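Local coordinates for protein BIFUNCTIONAL PROTEIN Proline utilization A (PutA) (Corynebacterium freiburgense, PDB 5UX5) that probably oxidises proline to glutamate in two steps, pairing an FAD-dependent proline dehydrogenase with an NAD-dependent glutamate-semialdehyde dehydrogenase in one chain, at residues V589-W594 / R657-P662; R625-A630 / V644-T649; F606-L609 / K614-L617. All blocks are in the same frame, centred on the assembly; numbering follows the deposited sequence.

The three contacts share one sheet of the aldehyde dehydrogenase part of the chain, and their centres lie about 12 to 13 Å apart. Strand 614-618, which carries residues 614-617 of interaction 3, lies between the strands of the other two. It pairs with strand 580-591 of interaction 1, where V590 N is 2.7 Å from I616 O. It also pairs with strand 644-646 of interaction 2, where Q645 O is 2.9 Å from L617 N. Interactions 2 and 3 fall in series within the chain loop that interaction 1 closes. Interaction 1 touches NAD directly. The H648 side chain of interaction 2 is about 9 Å from the cofactor, and the A615 side chain of interaction 3 about 14 Å.

Interaction 1: residues V589-W594 / R657-P662. With NAD (nicotinamide-adenine-dinucleotide), chain F.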
ATOM      1  N   VAL A 589      15.636  23.881 -12.107  1.00 33.56           N
ATOM      2  CA  VAL A 589      15.911  22.736 -12.968  1.00 30.48           C
ATOM      3  C   VAL A 589      15.588  21.456 -12.198  1.00 34.86           C
ATOM      4  O   VAL A 589      16.000  21.297 -11.034  1.00 24.89           O
ATOM      5  CB  VAL A 589      17.369  22.745 -13.447  1.00 31.24           C
ATOM      6  CG1 VAL A 589      17.727  21.387 -14.125  1.00 34.39           C
ATOM      7  CG2 VAL A 589      17.589  23.898 -14.383  1.00 27.56           C
ATOM      8  N   VAL A 590      14.839  20.549 -12.838  1.00 25.59           N
ATOM      9  CA  VAL A 590      14.459  19.268 -12.241  1.00 26.50           C
ATOM     10  C   VAL A 590      15.157  18.154 -13.007  1.00 27.96           C
ATOM     11  O   VAL A 590      14.801  17.848 -14.156  1.00 30.87           O
ATOM     12  CB  VAL A 590      12.939  19.045 -12.238  1.00 25.28           C
ATOM     13  CG1 VAL A 590      12.634  17.695 -11.643  1.00 24.30           C
ATOM     14  CG2 VAL A 590      12.242  20.110 -11.443  1.00 23.98           C
ATOM     15  N   ALA A 591      16.138  17.536 -12.365  1.00 26.02           N
ATOM     16  CA  ALA A 591      16.873  16.404 -12.913  1.00 26.84           C
ATOM     17  C   ALA A 591      16.348  15.144 -12.231  1.00 35.40           C
ATOM     18  O   ALA A 591      16.554  14.944 -11.035  1.00 40.10           O
ATOM     19  CB  ALA A 591      18.377  16.591 -12.721  1.00 27.42           C
ATOM     20  N   SER A 592      15.636  14.321 -12.980  1.00 40.64           N
ATOM     21  CA  SER A 592      14.830  13.231 -12.451  1.00 39.53           C
ATOM     22  C   SER A 592      15.445  11.867 -12.776  1.00 41.20           C
ATOM     23  O   SER A 592      16.291  11.748 -13.674  1.00 34.71           O
ATOM     24  CB  SER A 592      13.413  13.326 -13.032  1.00 39.02           C
ATOM     25  OG  SER A 592      13.443  13.214 -14.445  1.00 47.32           O
ATOM     26  N   PRO A 593      15.080  10.819 -12.026  1.00 39.69           N
ATOM     27  CA  PRO A 593      15.661   9.491 -12.280  1.00 45.48           C
ATOM     28  C   PRO A 593      14.768   8.649 -13.172  1.00 49.27           C
ATOM     29  O   PRO A 593      13.791   9.178 -13.723  1.00 46.09           O
ATOM     30  CB  PRO A 593      15.761   8.893 -10.879  1.00 44.44           C
ATOM     31  CG  PRO A 593      14.533   9.488 -10.175  1.00 43.16           C
ATOM     32  CD  PRO A 593      14.258  10.835 -10.803  1.00 36.83           C
ATOM     33  N   TRP A 594      15.069   7.340 -13.286  1.00 47.23           N
ATOM     34  CA  TRP A 594      14.305   6.437 -14.144  1.00 43.20           C
ATOM     35  C   TRP A 594      13.350   5.525 -13.379  1.00 36.81           C
ATOM     36  O   TRP A 594      12.352   5.103 -13.956  1.00 32.55           O
ATOM     37  CB  TRP A 594      15.238   5.562 -14.995  1.00 43.72           C
ATOM     38  CG  TRP A 594      16.312   4.938 -14.207  1.00 40.73           C
ATOM     39  CD1 TRP A 594      17.591   5.350 -14.137  1.00 39.68           C
ATOM     40  CD2 TRP A 594      16.209   3.793 -13.348  1.00 47.56           C
ATOM     41  NE1 TRP A 594      18.308   4.541 -13.292  1.00 44.46           N
ATOM     42  CE2 TRP A 594      17.481   3.579 -12.788  1.00 30.96           C
ATOM     43  CE3 TRP A 594      15.169   2.921 -13.009  1.00 42.04           C
ATOM     44  CZ2 TRP A 594      17.743   2.557 -11.886  1.00 31.07           C
ATOM     45  CZ3 TRP A 594      15.428   1.901 -12.103  1.00 41.56           C
ATOM     46  CH2 TRP A 594      16.714   1.726 -11.556  1.00 34.69           C
ATOM     47  N   ARG A 657      26.414  22.537 -18.706  1.00 35.82           N
ATOM     48  CA  ARG A 657      26.028  23.925 -18.880  1.00 36.16           C
ATOM     49  C   ARG A 657      24.644  24.174 -18.291  1.00 34.11           C
ATOM     50  O   ARG A 657      24.394  25.229 -17.700  1.00 35.04           O
ATOM     51  CB  ARG A 657      26.095  24.280 -20.365  1.00 41.31           C
ATOM     52  CG  ARG A 657      25.741  25.681 -20.724  1.00 51.50           C
ATOM     53  CD  ARG A 657      26.611  26.668 -19.971  1.00 59.38           C
ATOM     54  NE  ARG A 657      26.189  28.036 -20.256  1.00 59.99           N
ATOM     55  CZ  ARG A 657      26.478  29.094 -19.506  1.00 47.47           C
ATOM     56  NH1 ARG A 657      27.195  28.963 -18.398  1.00 43.67           N
ATOM     57  NH2 ARG A 657      26.036  30.285 -19.874  1.00 39.02           N
ATOM     58  N   LEU A 658      23.730  23.211 -18.420  1.00 33.78           N
ATOM     59  CA  LEU A 658      22.419  23.410 -17.812  1.00 36.34           C
ATOM     60  C   LEU A 658      22.500  23.383 -16.286  1.00 36.18           C
ATOM     61  O   LEU A 658      21.932  24.246 -15.616  1.00 34.88           O
ATOM     62  CB  LEU A 658      21.419  22.375 -18.318  1.00 35.42           C
ATOM     63  CG  LEU A 658      20.037  22.480 -17.664  1.00 33.17           C
ATOM     64  CD1 LEU A 658      19.524  23.883 -17.798  1.00 37.84           C
ATOM     65  CD2 LEU A 658      19.093  21.572 -18.341  1.00 31.42           C
ATOM     66  N   MET A 659      23.204  22.408 -15.710  1.00 38.89           N
ATOM     67  CA  MET A 659      23.195  22.303 -14.255  1.00 38.89           C
ATOM     68  C   MET A 659      24.016  23.398 -13.600  1.00 41.06           C
ATOM     69  O   MET A 659      23.758  23.739 -12.443  1.00 33.98           O
ATOM     70  CB  MET A 659      23.718  20.954 -13.780  1.00 40.54           C
ATOM     71  CG  MET A 659      22.949  19.789 -14.295  1.00 37.85           C
ATOM     72  SD  MET A 659      21.171  19.933 -14.104  1.00 42.77           S
ATOM     73  CE  MET A 659      20.653  18.446 -14.999  1.00 29.87           C
ATOM     74  N   SER A 660      25.043  23.913 -14.276  1.00 39.96           N
ATOM     75  CA  SER A 660      25.875  24.957 -13.686  1.00 42.13           C
ATOM     76  C   SER A 660      25.415  26.357 -14.068  1.00 40.08           C
ATOM     77  O   SER A 660      26.103  27.335 -13.748  1.00 35.32           O
ATOM     78  CB  SER A 660      27.347  24.783 -14.089  1.00 35.15           C
ATOM     79  OG  SER A 660      27.575  25.160 -15.444  1.00 38.74           O
ATOM     80  N   HIS A 661      24.286  26.478 -14.747  1.00 37.74           N
ATOM     81  CA  HIS A 661      23.987  27.734 -15.413  1.00 40.70           C
ATOM     82  C   HIS A 661      23.824  28.875 -14.403  1.00 40.81           C
ATOM     83  O   HIS A 661      23.185  28.702 -13.354  1.00 42.71           O
ATOM     84  CB  HIS A 661      22.742  27.594 -16.285  1.00 31.24           C
ATOM     85  CG  HIS A 661      22.549  28.761 -17.184  1.00 33.35           C
ATOM     86  ND1 HIS A 661      22.168  30.004 -16.712  1.00 35.26           N
ATOM     87  CD2 HIS A 661      22.780  28.909 -18.506  1.00 33.18           C
ATOM     88  CE1 HIS A 661      22.115  30.850 -17.722  1.00 32.31           C
ATOM     89  NE2 HIS A 661      22.491  30.213 -18.821  1.00 38.07           N
ATOM     90  N   PRO A 662      24.408  30.046 -14.669  1.00 43.12           N
ATOM     91  CA  PRO A 662      24.343  31.142 -13.676  1.00 37.34           C
ATOM     92  C   PRO A 662      22.934  31.585 -13.344  1.00 38.46           C
ATOM     93  O   PRO A 662      22.731  32.108 -12.252  1.00 38.46           O
ATOM     94  CB  PRO A 662      25.120  32.279 -14.339  1.00 31.15           C
ATOM     95  CG  PRO A 662      25.961  31.602 -15.409  1.00 32.33           C
ATOM     96  CD  PRO A 662      25.217  30.390 -15.851  1.00 32.22           C
TER
HETATM   97  PA  NAD F2002      22.206   9.889 -11.616  1.00 46.97           P
HETATM   98  O1A NAD F2002      22.386  10.311 -10.117  1.00 44.87           O
HETATM   99  O2A NAD F2002      23.607   9.666 -12.278  1.00 49.98           O
HETATM  100  O5B NAD F2002      21.494  11.039 -12.418  1.00 47.22           O
HETATM  101  C5B NAD F2002      20.147  11.395 -12.230  1.00 41.56           C
HETATM  102  C4B NAD F2002      19.780  12.561 -13.147  1.00 42.18           C
HETATM  103  O4B NAD F2002      20.811  13.546 -13.266  1.00 34.01           O
HETATM  104  C3B NAD F2002      19.413  12.089 -14.521  1.00 41.69           C
HETATM  105  O3B NAD F2002      18.477  12.918 -15.113  1.00 42.84           O
HETATM  106  C2B NAD F2002      20.751  12.183 -15.138  1.00 41.89           C
HETATM  107  O2B NAD F2002      20.766  12.038 -16.514  1.00 38.11           O
HETATM  108  C1B NAD F2002      21.219  13.505 -14.622  1.00 35.95           C
HETATM  109  N9A NAD F2002      22.659  13.684 -14.767  1.00 41.27           N
HETATM  110  C8A NAD F2002      23.657  12.929 -14.179  1.00 39.39           C
HETATM  111  N7A NAD F2002      24.865  13.397 -14.556  1.00 43.63           N
HETATM  112  C5A NAD F2002      24.703  14.494 -15.416  1.00 43.93           C
HETATM  113  C6A NAD F2002      25.562  15.360 -16.084  1.00 43.94           C
HETATM  114  N6A NAD F2002      26.997  15.239 -16.006  1.00 40.78           N
HETATM  115  N1A NAD F2002      25.049  16.345 -16.842  1.00 46.59           N
HETATM  116  C2A NAD F2002      23.709  16.518 -16.976  1.00 46.85           C
HETATM  117  N3A NAD F2002      22.837  15.695 -16.332  1.00 46.35           N
HETATM  118  C4A NAD F2002      23.297  14.690 -15.557  1.00 44.70           C
HETATM  119  O3  NAD F2002      21.262   8.598 -11.597  1.00 65.37           O
HETATM  120  PN  NAD F2002      21.317   7.282 -12.523  1.00 79.15           P
HETATM  121  O1N NAD F2002      22.518   7.199 -13.442  1.00 79.07           O
HETATM  122  O2N NAD F2002      20.160   7.355 -13.476  1.00 74.70           O
HETATM  123  O5D NAD F2002      21.246   6.039 -11.503  1.00 77.41           O
HETATM  124  C5D NAD F2002      22.280   5.927 -10.535  1.00 74.56           C
HETATM  125  C4D NAD F2002      21.903   5.320  -9.181  1.00 71.63           C
HETATM  126  O4D NAD F2002      20.951   6.037  -8.431  1.00 66.09           O
HETATM  127  C3D NAD F2002      21.349   3.938  -9.170  1.00 72.15           C
HETATM  128  O3D NAD F2002      22.221   2.959  -9.602  1.00 67.79           O
HETATM  129  C2D NAD F2002      21.135   3.828  -7.712  1.00 71.17           C
HETATM  130  O2D NAD F2002      22.245   3.244  -7.128  1.00 64.90           O
HETATM  131  C1D NAD F2002      20.868   5.247  -7.264  1.00 66.83           C
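V589 and M659 bring the two backbones nearest, with V589 CA 7.4 Å from M659 CA. Residues 589-591 finish strand 580-591. On the other side, residues 657-659 lie in the last turn of helix 653-659. No hydrogen bond joins the two segments, so the contact rests on side chains.

The two methyls of V589 have different partners. With chi1 at 169°, CG1 lies anti to the backbone N and CG2 beside it. V589 CG1 meets M659 SD at 3.7 Å, the two side chains crossing at about a right angle. V589 CG2 meets L658 CD1 tip to tip at 3.9 Å. The M659 chain bends at chi2 (-49°), and its end comes nearer to the strand than its CB direction suggests. M659 CE reaches A591 CB at 3.7 Å. The same methyl touches the adenine of NAD, with M659 CE 3.8 Å from NAD N3A. A591 CB lies 3.9 Å from NAD O4B in the adenosine ribose.

Beyond the strand, S592 O accepts a hydrogen bond of 2.9 Å from NAD O3B. W594 turns its ring edge to the nicotinamide-side phosphate of NAD, with W594 CD1 3.3 Å from NAD O2N and near the ring plane. K618 and E651 are among the other residues hydrogen-bonded to NAD.

The adenosine half of NAD is therefore met in two ways. A591 and M659 offer apolar contact to its ribose and adenine, and the backbone carbonyl of S592 accepts one hydrogen bond from the same ribose.

Interaction 2: residues R625-A630 / V644-T649; sequences RCAEVA and VQLMHT
L646 is the first residue of 644-649 to touch helix residues 625-630. Its CB points toward the helix, and its two methyls divide the work. L646 CD1 packs on A627 CB at 3.7 Å. L646 CD2 lies against the carboxylate of E628, 3.4 Å from E628 OE2.

M647 faces elsewhere and packs on V502 and T505 of helix 499-511. H648 then turns back to the helix. Its backbone is the centre of an inverse gamma turn just past strand 644-646.

H648 NE2 donates a hydrogen bond to E628 OE2, 3.0 Å long with an N-H...O angle of 157°. The acceptor sits at the ring edge, close to the imidazole plane. OE2 is met on its anti side, and the carboxylate and ring planes stand 46° apart. The E628 chain bends at chi2 (-72°), which brings its carboxylate nearer to the strand. OE2 thus meets both an imidazole N-H and a leucine methyl. W493 packs edge-to-face with the H648 ring.

The contact lies within a beta-alpha-beta unit, strand 614-618, helix 624-636 and strand 644-646, as expected of the Rossmann-type NAD-binding domain of an aldehyde dehydrogenase.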
ATOM      1  N   ARG A 625      10.859   8.813 -23.121  1.00 38.12           N
ATOM      2  CA  ARG A 625       9.494   8.809 -23.635  1.00 40.22           C
ATOM      3  C   ARG A 625       8.478   9.022 -22.519  1.00 39.51           C
ATOM      4  O   ARG A 625       7.405   9.580 -22.770  1.00 40.91           O
ATOM      5  CB  ARG A 625       9.187   7.532 -24.439  1.00 40.00           C
ATOM      6  CG  ARG A 625       9.883   7.487 -25.793  1.00 40.67           C
ATOM      7  CD  ARG A 625       9.533   6.278 -26.650  1.00 61.57           C
ATOM      8  NE  ARG A 625       9.330   5.013 -25.943  1.00 74.62           N
ATOM      9  CZ  ARG A 625      10.170   3.980 -25.989  1.00 80.01           C
ATOM     10  NH1 ARG A 625      11.278   4.063 -26.726  1.00 85.01           N
ATOM     11  NH2 ARG A 625       9.887   2.862 -25.318  1.00 72.32           N
ATOM     12  N   CYS A 626       8.793   8.587 -21.294  1.00 37.47           N
ATOM     13  CA  CYS A 626       7.924   8.849 -20.147  1.00 35.95           C
ATOM     14  C   CYS A 626       7.717  10.351 -19.931  1.00 34.94           C
ATOM     15  O   CYS A 626       6.579  10.823 -19.812  1.00 29.67           O
ATOM     16  CB  CYS A 626       8.500   8.188 -18.895  1.00 37.21           C
ATOM     17  SG  CYS A 626       8.334   6.372 -18.866  1.00 39.97           S
ATOM     18  N   ALA A 627       8.806  11.118 -19.916  1.00 30.26           N
ATOM     19  CA  ALA A 627       8.680  12.567 -19.815  1.00 29.94           C
ATOM     20  C   ALA A 627       7.853  13.132 -20.956  1.00 36.96           C
ATOM     21  O   ALA A 627       7.040  14.039 -20.745  1.00 30.39           O
ATOM     22  CB  ALA A 627      10.058  13.211 -19.810  1.00 30.22           C
ATOM     23  N   GLU A 628       8.047  12.615 -22.176  1.00 32.16           N
ATOM     24  CA  GLU A 628       7.307  13.169 -23.299  1.00 33.18           C
ATOM     25  C   GLU A 628       5.808  12.923 -23.158  1.00 41.73           C
ATOM     26  O   GLU A 628       5.003  13.839 -23.368  1.00 37.39           O
ATOM     27  CB  GLU A 628       7.829  12.603 -24.605  1.00 37.77           C
ATOM     28  CG  GLU A 628       9.194  13.102 -25.031  1.00 47.19           C
ATOM     29  CD  GLU A 628       9.158  14.540 -25.504  1.00 56.01           C
ATOM     30  OE1 GLU A 628       8.043  15.030 -25.791  1.00 54.28           O
ATOM     31  OE2 GLU A 628      10.240  15.176 -25.595  1.00 61.10           O
ATOM     32  N   VAL A 629       5.415  11.701 -22.786  1.00 43.58           N
ATOM     33  CA  VAL A 629       3.993  11.398 -22.634  1.00 43.14           C
ATOM     34  C   VAL A 629       3.397  12.251 -21.523  1.00 41.71           C
ATOM     35  O   VAL A 629       2.304  12.809 -21.674  1.00 36.83           O
ATOM     36  CB  VAL A 629       3.769   9.888 -22.409  1.00 37.93           C
ATOM     37  CG1 VAL A 629       2.297   9.572 -22.139  1.00 31.54           C
ATOM     38  CG2 VAL A 629       4.263   9.099 -23.593  1.00 33.51           C
ATOM     39  N   ALA A 630       4.107  12.368 -20.393  1.00 43.94           N
ATOM     40  CA  ALA A 630       3.645  13.238 -19.306  1.00 38.43           C
ATOM     41  C   ALA A 630       3.535  14.690 -19.759  1.00 43.70           C
ATOM     42  O   ALA A 630       2.574  15.387 -19.408  1.00 41.81           O
ATOM     43  CB  ALA A 630       4.588  13.145 -18.108  1.00 27.63           C
ATOM     44  N   VAL A 644       7.088  25.771 -18.615  1.00 41.93           N
ATOM     45  CA  VAL A 644       7.848  24.555 -18.393  1.00 36.49           C
ATOM     46  C   VAL A 644       8.500  24.157 -19.699  1.00 39.95           C
ATOM     47  O   VAL A 644       7.865  24.216 -20.755  1.00 45.84           O
ATOM     48  CB  VAL A 644       6.940  23.431 -17.878  1.00 34.44           C
ATOM     49  CG1 VAL A 644       7.646  22.101 -18.011  1.00 31.58           C
ATOM     50  CG2 VAL A 644       6.555  23.731 -16.437  1.00 33.02           C
ATOM     51  N   GLN A 645       9.767  23.768 -19.633  1.00 41.46           N
ATOM     52  CA  GLN A 645      10.533  23.416 -20.818  1.00 35.84           C
ATOM     53  C   GLN A 645      11.233  22.081 -20.576  1.00 35.74           C
ATOM     54  O   GLN A 645      11.860  21.889 -19.530  1.00 30.09           O
ATOM     55  CB  GLN A 645      11.511  24.540 -21.143  1.00 40.75           C
ATOM     56  CG  GLN A 645      12.042  24.528 -22.547  1.00 51.00           C
ATOM     57  CD  GLN A 645      11.015  24.921 -23.579  1.00 58.77           C
ATOM     58  OE1 GLN A 645      10.280  24.066 -24.085  1.00 61.63           O
ATOM     59  NE2 GLN A 645      10.975  26.201 -23.924  1.00 34.99           N
ATOM     60  N   LEU A 646      11.047  21.136 -21.500  1.00 36.94           N
ATOM     61  CA  LEU A 646      11.608  19.790 -21.407  1.00 31.83           C
ATOM     62  C   LEU A 646      12.886  19.761 -22.228  1.00 42.41           C
ATOM     63  O   LEU A 646      12.847  20.024 -23.432  1.00 42.34           O
ATOM     64  CB  LEU A 646      10.614  18.760 -21.940  1.00 32.98           C
ATOM     65  CG  LEU A 646      10.894  17.249 -21.982  1.00 32.30           C
ATOM     66  CD1 LEU A 646      11.194  16.663 -20.642  1.00 31.04           C
ATOM     67  CD2 LEU A 646       9.685  16.558 -22.558  1.00 35.38           C
ATOM     68  N   MET A 647      14.017  19.476 -21.582  1.00 41.62           N
ATOM     69  CA  MET A 647      15.323  19.572 -22.231  1.00 38.49           C
ATOM     70  C   MET A 647      16.065  18.246 -22.082  1.00 40.96           C
ATOM     71  O   MET A 647      16.599  17.945 -21.006  1.00 36.45           O
ATOM     72  CB  MET A 647      16.163  20.723 -21.658  1.00 35.78           C
ATOM     73  CG  MET A 647      15.609  22.135 -21.837  1.00 45.08           C
ATOM     74  SD  MET A 647      16.803  23.474 -21.402  1.00 57.30           S
ATOM     75  CE  MET A 647      18.145  23.210 -22.578  1.00 35.12           C
ATOM     76  N   HIS A 648      16.149  17.480 -23.173  1.00 41.37           N
ATOM     77  CA  HIS A 648      16.935  16.243 -23.182  1.00 46.05           C
ATOM     78  C   HIS A 648      18.404  16.571 -23.460  1.00 43.89           C
ATOM     79  O   HIS A 648      18.959  16.271 -24.517  1.00 51.50           O
ATOM     80  CB  HIS A 648      16.401  15.256 -24.216  1.00 36.90           C
ATOM     81  CG  HIS A 648      14.957  14.901 -24.046  1.00 36.13           C
ATOM     82  ND1 HIS A 648      14.471  14.262 -22.926  1.00 36.48           N
ATOM     83  CD2 HIS A 648      13.899  15.055 -24.882  1.00 39.70           C
ATOM     84  CE1 HIS A 648      13.172  14.052 -23.073  1.00 41.50           C
ATOM     85  NE2 HIS A 648      12.800  14.525 -24.251  1.00 35.59           N
ATOM     86  N   THR A 649      19.040  17.213 -22.486  1.00 36.95           N
ATOM     87  CA  THR A 649      20.468  17.459 -22.606  1.00 36.81           C
ATOM     88  C   THR A 649      21.228  16.159 -22.402  1.00 39.79           C
ATOM     89  O   THR A 649      20.772  15.236 -21.710  1.00 39.25           O
ATOM     90  CB  THR A 649      20.968  18.493 -21.578  1.00 41.57           C
ATOM     91  OG1 THR A 649      21.008  17.906 -20.267  1.00 41.56           O
ATOM     92  CG2 THR A 649      20.080  19.725 -21.542  1.00 37.91           C
TER

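Interaction 3: residues F606-L609 / K614-L617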
ATOM      1  N   PHE A 606       5.829  20.540 -10.701  1.00 29.95           N
ATOM      2  CA  PHE A 606       4.681  21.138 -10.023  1.00 28.57           C
ATOM      3  C   PHE A 606       5.105  21.997  -8.821  1.00 35.21           C
ATOM      4  O   PHE A 606       4.524  23.065  -8.573  1.00 27.98           O
ATOM      5  CB  PHE A 606       3.697  20.050  -9.614  1.00 24.58           C
ATOM      6  CG  PHE A 606       2.982  19.408 -10.781  1.00 28.11           C
ATOM      7  CD1 PHE A 606       2.702  20.134 -11.928  1.00 28.96           C
ATOM      8  CD2 PHE A 606       2.625  18.073 -10.744  1.00 22.42           C
ATOM      9  CE1 PHE A 606       2.059  19.547 -13.011  1.00 26.32           C
ATOM     10  CE2 PHE A 606       1.994  17.476 -11.830  1.00 26.45           C
ATOM     11  CZ  PHE A 606       1.708  18.208 -12.959  1.00 28.81           C
ATOM     12  N   ALA A 607       6.134  21.564  -8.077  1.00 29.75           N
ATOM     13  CA  ALA A 607       6.570  22.325  -6.910  1.00 24.96           C
ATOM     14  C   ALA A 607       7.154  23.678  -7.309  1.00 32.15           C
ATOM     15  O   ALA A 607       6.895  24.696  -6.648  1.00 25.69           O
ATOM     16  CB  ALA A 607       7.588  21.517  -6.102  1.00 20.79           C
ATOM     17  N   SER A 608       7.923  23.702  -8.401  1.00 29.20           N
ATOM     18  CA  SER A 608       8.483  24.946  -8.913  1.00 22.68           C
ATOM     19  C   SER A 608       7.381  25.892  -9.359  1.00 31.06           C
ATOM     20  O   SER A 608       7.416  27.093  -9.048  1.00 36.37           O
ATOM     21  CB  SER A 608       9.423  24.657 -10.088  1.00 23.03           C
ATOM     22  OG  SER A 608      10.503  23.821  -9.718  1.00 35.88           O
ATOM     23  N   LEU A 609       6.418  25.377 -10.136  1.00 28.01           N
ATOM     24  CA  LEU A 609       5.315  26.213 -10.594  1.00 28.91           C
ATOM     25  C   LEU A 609       4.530  26.772  -9.417  1.00 27.15           C
ATOM     26  O   LEU A 609       4.255  27.973  -9.364  1.00 36.45           O
ATOM     27  CB  LEU A 609       4.388  25.446 -11.534  1.00 24.33           C
ATOM     28  CG  LEU A 609       4.850  24.995 -12.910  1.00 30.52           C
ATOM     29  CD1 LEU A 609       3.618  24.549 -13.647  1.00 31.06           C
ATOM     30  CD2 LEU A 609       5.511  26.129 -13.655  1.00 34.94           C
ATOM     31  N   LYS A 614       9.668  29.337 -13.100  1.00 35.48           N
ATOM     32  CA  LYS A 614       9.670  28.512 -14.308  1.00 38.14           C
ATOM     33  C   LYS A 614      10.470  27.233 -14.045  1.00 32.01           C
ATOM     34  O   LYS A 614      11.315  27.180 -13.143  1.00 28.92           O
ATOM     35  CB  LYS A 614      10.261  29.281 -15.507  1.00 31.07           C
ATOM     36  CG  LYS A 614       9.265  30.245 -16.191  1.00 40.33           C
ATOM     37  CD  LYS A 614       8.908  31.507 -15.393  1.00 40.42           C
ATOM     38  CE  LYS A 614       9.862  32.663 -15.709  1.00 47.90           C
ATOM     39  NZ  LYS A 614      10.085  33.620 -14.576  1.00 47.27           N
ATOM     40  N   ALA A 615      10.158  26.171 -14.781  1.00 30.39           N
ATOM     41  CA  ALA A 615      10.857  24.908 -14.555  1.00 28.90           C
ATOM     42  C   ALA A 615      11.404  24.332 -15.848  1.00 35.83           C
ATOM     43  O   ALA A 615      10.714  24.308 -16.878  1.00 42.85           O
ATOM     44  CB  ALA A 615       9.958  23.878 -13.891  1.00 29.30           C
ATOM     45  N   ILE A 616      12.634  23.825 -15.768  1.00 32.73           N
ATOM     46  CA  ILE A 616      13.215  22.975 -16.801  1.00 34.14           C
ATOM     47  C   ILE A 616      13.232  21.546 -16.281  1.00 39.79           C
ATOM     48  O   ILE A 616      13.786  21.269 -15.208  1.00 47.98           O
ATOM     49  CB  ILE A 616      14.621  23.428 -17.206  1.00 31.77           C
ATOM     50  CG1 ILE A 616      14.539  24.664 -18.096  1.00 32.52           C
ATOM     51  CG2 ILE A 616      15.314  22.330 -17.931  1.00 40.39           C
ATOM     52  CD1 ILE A 616      15.873  25.299 -18.386  1.00 31.00           C
ATOM     53  N   LEU A 617      12.583  20.655 -17.019  1.00 30.51           N
ATOM     54  CA  LEU A 617      12.614  19.228 -16.745  1.00 33.86           C
ATOM     55  C   LEU A 617      13.692  18.589 -17.608  1.00 42.67           C
ATOM     56  O   LEU A 617      13.613  18.630 -18.848  1.00 37.35           O
ATOM     57  CB  LEU A 617      11.250  18.589 -17.018  1.00 33.58           C
ATOM     58  CG  LEU A 617      11.173  17.047 -17.036  1.00 34.32           C
ATOM     59  CD1 LEU A 617      11.750  16.436 -15.776  1.00 31.62           C
ATOM     60  CD2 LEU A 617       9.725  16.587 -17.210  1.00 27.54           C
TER
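S608 and A615 meet inside a beta-alpha-beta unit made of strand 580-591, helix 599-611 and strand 614-618. The unit belongs to the Rossmann-type domain, and here its helix lies against its own second strand. The backbones come nearest at this pair, with S608 CA 6.1 Å from A615 CA.

The close part is small. Both CB atoms point across the contact, and S608 CB touches A615 CB at 3.9 Å. No hydrogen bond crosses between the segments.

The looser part lies toward the short turn that joins helix and strand. S608 CB is 4.4 Å from K614 O. L609 brings its end nearer to the strand but stays short of contact, with L609 CD2 4.8 Å from A615 N. The CB of K614 points away, so its backbone faces the helix here. This side is not open to solvent, since all of these residues are buried. L609 also packs on L643. F606 points away from the strand and packs on helices 517-533 and 550-574.

The hydroxyl of S608 is turned back to its own helix: with chi1 at -60°, OG stands beside the backbone N and hydrogen-bonds to G604 O.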